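Local coordinates for 33-36 kDa outer membrane protein (PDB 6GIE) that forms a beta-barrel channel in the outer membrane of Acinetobacter baumannii and, as a porin, probably lets small solutes through, at residues N42-V56 with N70-Y84. Sequence-based numbering, arbitrary orientation.
Sequences NFTGTAQGTYYFKNV and NQASNVSVAYNYIKY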
loop_
_atom_site.group_PDB
_atom_site.type_symbol
_atom_site.label_atom_id
_atom_site.label_comp_id
_atom_site.label_asym_id
_atom_site.label_seq_id
_atom_site.Cartn_x
_atom_site.Cartn_y
_atom_site.Cartn_z
ATOM N N ASN A 42 -20.707 4.314 5.641
ATOM C CA ASN A 42 -21.009 4.756 4.282
ATOM C C ASN A 42 -19.936 5.693 3.715
ATOM O O ASN A 42 -19.427 5.437 2.635
ATOM C CB ASN A 42 -22.396 5.408 4.217
ATOM C CG ASN A 42 -23.513 4.419 4.482
ATOM O OD1 ASN A 42 -24.523 4.365 3.752
ATOM N ND2 ASN A 42 -23.331 3.613 5.524
ATOM N N PHE A 43 -19.567 6.751 4.436
ATOM C CA PHE A 43 -18.452 7.627 4.015
ATOM C C PHE A 43 -17.126 7.331 4.715
ATOM O O PHE A 43 -17.103 7.069 5.909
ATOM C CB PHE A 43 -18.787 9.084 4.288
ATOM C CG PHE A 43 -20.146 9.511 3.799
ATOM C CD1 PHE A 43 -20.335 9.893 2.484
ATOM C CD2 PHE A 43 -21.232 9.534 4.665
ATOM C CE1 PHE A 43 -21.596 10.302 2.046
ATOM C CE2 PHE A 43 -22.495 9.919 4.237
ATOM C CZ PHE A 43 -22.671 10.313 2.918
ATOM N N THR A 44 -16.030 7.452 3.972
ATOM C CA THR A 44 -14.676 7.214 4.462
ATOM C C THR A 44 -13.754 8.281 3.901
ATOM O O THR A 44 -13.874 8.657 2.746
ATOM C CB THR A 44 -14.153 5.816 4.048
ATOM O OG1 THR A 44 -15.038 4.818 4.557
ATOM C CG2 THR A 44 -12.776 5.542 4.605
ATOM N N GLY A 45 -12.848 8.784 4.740
ATOM C CA GLY A 45 -11.761 9.673 4.299
ATOM C C GLY A 45 -10.427 9.295 4.952
ATOM O O GLY A 45 -10.402 8.887 6.116
ATOM N N THR A 46 -9.336 9.429 4.195
ATOM C CA THR A 46 -7.976 9.148 4.646
ATOM C C THR A 46 -7.054 10.217 4.090
ATOM O O THR A 46 -7.116 10.545 2.904
ATOM C CB THR A 46 -7.481 7.807 4.185
ATOM O OG1 THR A 46 -8.416 6.833 4.586
ATOM C CG2 THR A 46 -6.104 7.451 4.826
ATOM N N ALA A 47 -6.272 10.802 4.994
ATOM C CA ALA A 47 -5.173 11.696 4.704
ATOM C C ALA A 47 -3.923 11.025 5.337
ATOM O O ALA A 47 -4.005 10.460 6.430
ATOM C CB ALA A 47 -5.440 13.051 5.329
ATOM N N GLN A 48 -2.799 11.061 4.633
ATOM C CA GLN A 48 -1.556 10.567 5.150
ATOM C C GLN A 48 -0.409 11.351 4.628
ATOM O O GLN A 48 -0.440 11.914 3.520
ATOM C CB GLN A 48 -1.313 9.025 4.949
ATOM C CG GLN A 48 -1.356 8.509 3.579
ATOM C CD GLN A 48 -1.169 6.959 3.435
ATOM O OE1 GLN A 48 -0.379 6.309 4.123
ATOM N NE2 GLN A 48 -1.846 6.413 2.456
ATOM N N GLY A 49 0.612 11.394 5.473
ATOM C CA GLY A 49 1.821 12.139 5.159
ATOM C C GLY A 49 3.014 11.232 5.267
ATOM O O GLY A 49 3.109 10.494 6.206
ATOM N N THR A 50 3.923 11.307 4.312
ATOM C CA THR A 50 5.149 10.562 4.400
ATOM C C THR A 50 6.451 11.401 4.276
ATOM O O THR A 50 6.609 12.242 3.402
ATOM C CB THR A 50 5.109 9.390 3.366
ATOM O OG1 THR A 50 3.895 8.686 3.575
ATOM C CG2 THR A 50 6.254 8.415 3.637
ATOM N N TYR A 51 7.377 11.132 5.162
ATOM C CA TYR A 51 8.707 11.729 5.083
ATOM C C TYR A 51 9.774 10.656 4.790
ATOM O O TYR A 51 10.004 9.775 5.576
ATOM C CB TYR A 51 9.033 12.420 6.395
ATOM C CG TYR A 51 10.460 12.934 6.430
ATOM C CD1 TYR A 51 10.857 13.920 5.569
ATOM C CD2 TYR A 51 11.403 12.428 7.324
ATOM C CE1 TYR A 51 12.151 14.395 5.566
ATOM C CE2 TYR A 51 12.704 12.921 7.328
ATOM C CZ TYR A 51 13.060 13.899 6.424
ATOM O OH TYR A 51 14.323 14.445 6.369
ATOM N N TYR A 52 10.453 10.800 3.668
ATOM C CA TYR A 52 11.517 9.891 3.276
ATOM C C TYR A 52 12.810 10.457 3.782
ATOM O O TYR A 52 13.050 11.687 3.725
ATOM C CB TYR A 52 11.522 9.683 1.760
ATOM C CG TYR A 52 10.200 9.102 1.270
ATOM C CD1 TYR A 52 10.024 7.759 1.207
ATOM C CD2 TYR A 52 9.145 9.909 0.877
ATOM C CE1 TYR A 52 8.835 7.175 0.842
ATOM C CE2 TYR A 52 7.937 9.336 0.422
ATOM C CZ TYR A 52 7.797 7.936 0.412
ATOM O OH TYR A 52 6.651 7.270 -0.012
ATOM N N PHE A 53 13.637 9.576 4.344
ATOM C CA PHE A 53 14.854 10.067 5.011
ATOM C C PHE A 53 15.827 10.520 3.958
ATOM O O PHE A 53 16.679 11.288 4.217
ATOM C CB PHE A 53 15.506 8.972 5.840
ATOM C CG PHE A 53 14.632 8.415 6.932
ATOM C CD1 PHE A 53 13.465 9.050 7.356
ATOM C CD2 PHE A 53 15.022 7.257 7.590
ATOM C CE1 PHE A 53 12.691 8.524 8.382
ATOM C CE2 PHE A 53 14.247 6.729 8.592
ATOM C CZ PHE A 53 13.101 7.357 9.000
ATOM N N LYS A 54 15.711 10.009 2.749
ATOM C CA LYS A 54 16.601 10.442 1.696
ATOM C C LYS A 54 15.723 10.849 0.511
ATOM O O LYS A 54 14.568 10.441 0.447
ATOM C CB LYS A 54 17.521 9.258 1.399
ATOM C CG LYS A 54 18.349 9.255 0.118
ATOM C CD LYS A 54 19.636 8.419 0.261
ATOM C CE LYS A 54 19.474 7.065 0.983
ATOM N NZ LYS A 54 20.663 6.724 1.859
ATOM N N ASN A 55 16.263 11.715 -0.344
ATOM C CA ASN A 55 15.713 12.057 -1.614
ATOM C C ASN A 55 15.315 10.785 -2.369
ATOM O O ASN A 55 16.092 9.826 -2.429
ATOM C CB ASN A 55 16.744 12.841 -2.409
ATOM C CG ASN A 55 16.149 13.543 -3.603
ATOM O OD1 ASN A 55 14.922 13.593 -3.783
ATOM N ND2 ASN A 55 17.024 14.117 -4.433
ATOM N N VAL A 56 14.075 10.758 -2.860
ATOM C CA VAL A 56 13.593 9.674 -3.689
ATOM C C VAL A 56 13.665 10.075 -5.154
ATOM O O VAL A 56 13.088 11.087 -5.564
ATOM C CB VAL A 56 12.132 9.312 -3.372
ATOM C CG1 VAL A 56 11.674 8.216 -4.358
ATOM C CG2 VAL A 56 12.017 8.845 -1.927
ATOM N N ASN A 70 13.666 2.867 -4.812
ATOM C CA ASN A 70 14.918 3.196 -4.254
ATOM C C ASN A 70 15.117 2.823 -2.763
ATOM O O ASN A 70 16.022 3.279 -2.140
ATOM C CB ASN A 70 15.643 4.464 -4.809
ATOM C CG ASN A 70 14.772 5.641 -5.218
ATOM O OD1 ASN A 70 15.173 6.700 -4.863
ATOM N ND2 ASN A 70 13.785 5.505 -6.170
ATOM N N GLN A 71 14.290 1.897 -2.268
ATOM C CA GLN A 71 14.424 1.353 -0.921
ATOM C C GLN A 71 14.493 2.512 0.030
ATOM O O GLN A 71 15.396 2.618 0.835
ATOM C CB GLN A 71 15.670 0.443 -0.836
ATOM C CG GLN A 71 15.446 -0.750 -1.773
ATOM C CD GLN A 71 16.701 -1.548 -2.058
ATOM O OE1 GLN A 71 17.259 -2.152 -1.163
ATOM N NE2 GLN A 71 17.129 -1.570 -3.321
ATOM N N ALA A 72 13.502 3.389 -0.070
ATOM C CA ALA A 72 13.515 4.628 0.698
ATOM C C ALA A 72 12.879 4.399 2.066
ATOM O O ALA A 72 11.646 4.269 2.216
ATOM C CB ALA A 72 12.764 5.677 -0.059
ATOM N N SER A 73 13.737 4.337 3.084
ATOM C CA SER A 73 13.285 4.410 4.478
ATOM C C SER A 73 12.483 5.724 4.733
ATOM O O SER A 73 12.763 6.766 4.090
ATOM C CB SER A 73 14.495 4.394 5.391
ATOM O OG SER A 73 15.231 3.199 5.115
ATOM N N ASN A 74 11.558 5.627 5.683
ATOM C CA ASN A 74 10.643 6.654 5.987
ATOM C C ASN A 74 9.765 6.429 7.240
ATOM O O ASN A 74 9.635 5.312 7.812
ATOM C CB ASN A 74 9.675 6.803 4.781
ATOM C CG ASN A 74 8.747 5.632 4.637
ATOM O OD1 ASN A 74 7.696 5.619 5.265
ATOM N ND2 ASN A 74 9.113 4.631 3.788
ATOM N N VAL A 75 9.086 7.510 7.602
ATOM C CA VAL A 75 8.042 7.431 8.551
ATOM C C VAL A 75 6.866 8.142 7.952
ATOM O O VAL A 75 7.024 9.111 7.173
ATOM C CB VAL A 75 8.411 8.154 9.860
ATOM C CG1 VAL A 75 8.722 9.633 9.630
ATOM C CG2 VAL A 75 7.274 8.073 10.879
ATOM N N SER A 76 5.701 7.713 8.424
ATOM C CA SER A 76 4.457 8.053 7.878
ATOM C C SER A 76 3.459 8.266 8.985
ATOM O O SER A 76 3.534 7.602 10.000
ATOM C CB SER A 76 4.012 6.913 6.955
ATOM O OG SER A 76 3.161 7.491 6.037
ATOM N N VAL A 77 2.531 9.227 8.798
ATOM C CA VAL A 77 1.440 9.363 9.700
ATOM C C VAL A 77 0.141 9.366 8.906
ATOM O O VAL A 77 0.116 9.762 7.752
ATOM C CB VAL A 77 1.593 10.638 10.517
ATOM C CG1 VAL A 77 2.817 10.506 11.499
ATOM C CG2 VAL A 77 1.649 11.879 9.609
ATOM N N ALA A 78 -0.954 8.928 9.514
ATOM C CA ALA A 78 -2.213 8.899 8.812
ATOM C C ALA A 78 -3.354 9.167 9.764
ATOM O O ALA A 78 -3.237 8.950 10.955
ATOM C CB ALA A 78 -2.411 7.526 8.052
ATOM N N TYR A 79 -4.452 9.628 9.188
ATOM C CA TYR A 79 -5.737 9.769 9.841
ATOM C C TYR A 79 -6.864 9.185 8.945
ATOM O O TYR A 79 -6.855 9.367 7.717
ATOM C CB TYR A 79 -5.997 11.262 10.122
ATOM C CG TYR A 79 -7.391 11.584 10.565
ATOM C CD1 TYR A 79 -7.922 11.021 11.726
ATOM C CD2 TYR A 79 -8.186 12.482 9.836
ATOM C CE1 TYR A 79 -9.199 11.350 12.157
ATOM C CE2 TYR A 79 -9.465 12.797 10.249
ATOM C CZ TYR A 79 -9.966 12.231 11.414
ATOM O OH TYR A 79 -11.234 12.547 11.844
ATOM N N ASN A 80 -7.816 8.488 9.571
ATOM C CA ASN A 80 -8.891 7.859 8.876
ATOM C C ASN A 80 -10.201 8.112 9.593
ATOM O O ASN A 80 -10.283 8.056 10.823
ATOM C CB ASN A 80 -8.688 6.347 8.765
ATOM C CG ASN A 80 -9.884 5.667 8.090
ATOM O OD1 ASN A 80 -10.780 5.110 8.755
ATOM N ND2 ASN A 80 -9.945 5.778 6.754
ATOM N N TYR A 81 -11.241 8.331 8.794
ATOM C CA TYR A 81 -12.540 8.749 9.277
ATOM C C TYR A 81 -13.604 7.827 8.648
ATOM O O TYR A 81 -13.552 7.543 7.436
ATOM C CB TYR A 81 -12.727 10.211 8.841
ATOM C CG TYR A 81 -14.058 10.817 9.071
ATOM C CD1 TYR A 81 -14.586 10.901 10.360
ATOM C CD2 TYR A 81 -14.785 11.360 8.023
ATOM C CE1 TYR A 81 -15.822 11.477 10.602
ATOM C CE2 TYR A 81 -16.028 11.956 8.252
ATOM C CZ TYR A 81 -16.535 12.007 9.544
ATOM O OH TYR A 81 -17.749 12.580 9.797
ATOM N N ILE A 82 -14.553 7.362 9.457
ATOM C CA ILE A 82 -15.661 6.596 8.942
ATOM C C ILE A 82 -16.916 7.091 9.577
ATOM O O ILE A 82 -17.022 7.069 10.795
ATOM C CB ILE A 82 -15.549 5.095 9.227
ATOM C CG1 ILE A 82 -14.274 4.538 8.636
ATOM C CG2 ILE A 82 -16.742 4.343 8.622
ATOM C CD1 ILE A 82 -14.081 3.082 8.982
ATOM N N LYS A 83 -17.874 7.484 8.724
ATOM C CA LYS A 83 -19.156 8.090 9.119
ATOM C C LYS A 83 -20.365 7.242 8.671
ATOM O O LYS A 83 -20.609 7.088 7.459
ATOM C CB LYS A 83 -19.234 9.466 8.464
ATOM C CG LYS A 83 -20.152 10.496 9.091
ATOM C CD LYS A 83 -20.154 11.754 8.217
ATOM C CE LYS A 83 -20.645 12.979 8.964
ATOM N NZ LYS A 83 -22.040 12.797 9.446
ATOM N N TYR A 84 -21.054 6.639 9.644
ATOM C CA TYR A 84 -22.473 6.143 9.535
ATOM C C TYR A 84 -22.511 4.636 9.746
ATOM O O TYR A 84 -21.515 4.046 10.155
ATOM C CB TYR A 84 -23.208 6.550 8.222
ATOM C CG TYR A 84 -24.727 6.605 8.327
ATOM C CD1 TYR A 84 -25.341 7.530 9.171
ATOM C CD2 TYR A 84 -25.554 5.748 7.580
ATOM C CE1 TYR A 84 -26.717 7.602 9.288
ATOM C CE2 TYR A 84 -26.936 5.815 7.689
ATOM C CZ TYR A 84 -27.515 6.747 8.554
ATOM O OH TYR A 84 -28.886 6.860 8.712
HETATM O O HOH W 1 14.593 7.440 2.010
#
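The Phe53 ring lies with one face on the backbone of Ser73 and Asn74: Asn74 N sits over its centre, and Asn74 CA makes a CH-pi contact 4.0 Å from the centroid. Close by, the Tyr52 ring has Thr50 CG2 over one face, toward the rim, and Ala72 O at its edge, in plane, while its CD1 touches Ala72 CB and Asn74 CB. These rings mark one end of an antiparallel strand pair, 43-52 with 74-83, in the wall of a porin beta-barrel; strands 22-35 and 94-105 flank it. From Phe43-Lys83 to Tyr51-Val75 each hydrogen-bonded pair carries two N-H to O=C bonds, and at the far end a classic beta bulge sets Asn42 and Phe43 opposite Lys83, the Asn42 N to Lys83 O bond being weak.

The face with Tyr51, Val75, Val77, Tyr79 and Tyr81 is largely apolar, consistent with lipid contact, whereas Thr44, Thr46, Gln48, Thr50, Asn74, Ser76 and Asn80 make the other face mostly polar, as expected of a channel interior. There, Thr50 OG1 and Ser76 OG share a hydrogen bond of 2.8 Å. Two acceptors of Asn74 ND2, Ala72 O at 3.0 Å and Glu102, fix the rotation of the amide; Asn74 OD1 lies 3.5 Å from Thr50 CG2. Beyond the corner at Phe53, Val56 CG2 packs on Ala72 CB at 3.8 Å, and a water links Lys54 N to Ser73 O. Asn80 holds CG anti to its backbone N (chi1 177°) and reaches diagonally across to Thr46, where ND2 donates to OG1 at 2.9 Å, the hydroxyl oxygen lying in the amide plane.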